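Local atomic coordinates of interphotoreceptor retinoid-binding protein (Xenopus laevis, PDB entry 1J7X), a protein that probably binds retinoids and carries them through the matrix between photoreceptors and the retinal pigment epithelium in the visual cycle. Residues T97-V101 with L111-Q115. Sequence-based numbering, arbitrary orientation.
Sequences TVFKV and LRFDQ
Phe99 sets CE1 over one face of the Phe113 ring, 3.7 Å from Phe113 CG and offset toward the rim, while the edge of that ring has Gln115 O in its plane. The ring planes meet at 48° with centroids 5.3 Å apart, too oblique for a stack or a T-shaped pair. On the Phe99 ring, Val98 CG1 rests against one face, and Phe113 CB comes obliquely to Phe99 CD1 at 3.6 Å. Phe113 CG stands between its own backbone N and carbonyl carbon (chi1 58°), which lays the ring alongside that of Phe99. The rings lie just beyond the end of an antiparallel hairpin, strands 100-104 and 108-112, in which Val101 and Leu111 form a non-hydrogen-bonded pair, with Leu111 CD1 4.0 Å from Val101 CG2. Val133 of helix 119-137 touches both Phe99 and Leu111. Strand 100-104 is outermost, within the chain, in a mixed sheet consistent with the ClpP/crotonase-clan fold of the S41 family. The hydrogen-bonded pair is Lys100 with Arg112: Lys100 N to Arg112 O and Arg112 N to Lys100 O, both 2.8 Å. Where helix 88-98 ends, a water takes over, donating to Val98 O and accepting from Asp114 N. On the sheet face bearing Lys100, the extended Arg112 grips Asp114 side-on: NE meets the syn lone pair of OD1 nearly straight (172°), whereas Arg112 NH2 reaches Asp114 OD2, which sits tilted out of the guanidinium plane, at 2.9 Å.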
# COMPACT_ATOMS: atom_id res chain seq x y z
N THR A 97 -0.50 23.89 1.62
CA THR A 97 -1.00 23.29 2.86
C THR A 97 -1.05 21.75 2.82
O THR A 97 -1.07 21.11 3.84
CB THR A 97 -2.38 23.79 3.25
OG1 THR A 97 -3.28 23.61 2.22
CG2 THR A 97 -2.45 25.27 3.50
N VAL A 98 -1.09 21.16 1.63
CA VAL A 98 -1.07 19.72 1.46
C VAL A 98 0.31 19.18 1.72
O VAL A 98 0.48 18.09 2.31
CB VAL A 98 -1.52 19.27 0.07
CG1 VAL A 98 -1.19 17.80 -0.17
CG2 VAL A 98 -2.94 19.57 -0.15
N PHE A 99 1.33 19.88 1.28
CA PHE A 99 2.75 19.44 1.43
C PHE A 99 3.52 20.35 2.33
O PHE A 99 3.65 21.53 1.99
CB PHE A 99 3.44 19.37 0.10
CG PHE A 99 2.77 18.52 -0.93
CD1 PHE A 99 3.06 17.14 -1.00
CD2 PHE A 99 1.83 18.98 -1.79
CE1 PHE A 99 2.43 16.41 -1.88
CE2 PHE A 99 1.24 18.25 -2.70
CZ PHE A 99 1.58 16.92 -2.81
N LYS A 100 4.06 19.86 3.44
CA LYS A 100 4.90 20.60 4.37
C LYS A 100 6.35 20.26 4.07
O LYS A 100 6.76 19.08 4.16
CB LYS A 100 4.55 20.23 5.79
CG LYS A 100 5.51 20.76 6.88
CD LYS A 100 5.14 20.18 8.27
CE LYS A 100 5.84 20.85 9.39
NZ LYS A 100 7.30 20.72 9.38
N VAL A 101 7.11 21.28 3.69
CA VAL A 101 8.47 21.10 3.35
C VAL A 101 9.37 21.99 4.23
O VAL A 101 9.07 23.23 4.28
CB VAL A 101 8.71 21.47 1.91
CG1 VAL A 101 10.12 21.22 1.49
CG2 VAL A 101 7.73 20.70 1.03
N LEU A 111 9.92 16.36 4.07
CA LEU A 111 8.68 16.43 3.25
C LEU A 111 7.62 15.65 3.94
O LEU A 111 7.77 14.45 4.22
CB LEU A 111 8.91 15.82 1.88
CG LEU A 111 7.72 15.58 1.02
CD1 LEU A 111 6.91 16.82 0.81
CD2 LEU A 111 8.17 15.04 -0.24
N ARG A 112 6.54 16.31 4.33
CA ARG A 112 5.39 15.66 4.87
C ARG A 112 4.17 15.93 4.07
O ARG A 112 3.95 17.09 3.65
CB ARG A 112 5.11 16.06 6.34
CG ARG A 112 3.81 15.54 6.89
CD ARG A 112 3.59 15.91 8.32
NE ARG A 112 2.23 15.63 8.72
CZ ARG A 112 1.74 15.95 9.88
NH1 ARG A 112 2.52 16.62 10.77
NH2 ARG A 112 0.47 15.68 10.17
N PHE A 113 3.32 14.86 3.85
CA PHE A 113 2.02 15.01 3.27
C PHE A 113 1.20 13.81 3.80
O PHE A 113 1.81 12.78 4.07
CB PHE A 113 1.98 15.16 1.76
CG PHE A 113 2.60 14.02 0.99
CD1 PHE A 113 3.97 13.85 0.97
CD2 PHE A 113 1.79 13.10 0.36
CE1 PHE A 113 4.50 12.85 0.29
CE2 PHE A 113 2.38 12.12 -0.37
CZ PHE A 113 3.69 11.98 -0.38
N ASP A 114 -0.09 13.97 4.00
CA ASP A 114 -0.88 13.03 4.72
C ASP A 114 -2.01 12.27 3.93
O ASP A 114 -2.88 11.62 4.55
CB ASP A 114 -1.52 13.69 5.88
CG ASP A 114 -0.56 14.27 6.86
OD1 ASP A 114 0.63 14.03 6.82
OD2 ASP A 114 -1.00 15.08 7.72
N GLN A 115 -1.99 12.44 2.61
CA GLN A 115 -2.90 11.72 1.76
C GLN A 115 -2.25 11.53 0.39
O GLN A 115 -1.31 12.21 0.13
CB GLN A 115 -4.21 12.49 1.67
CG GLN A 115 -4.13 13.78 1.03
CD GLN A 115 -5.48 14.40 0.86
OE1 GLN A 115 -6.01 15.04 1.83
NE2 GLN A 115 -5.99 14.37 -0.38
O HOH W 1 -1.58 16.34 3.29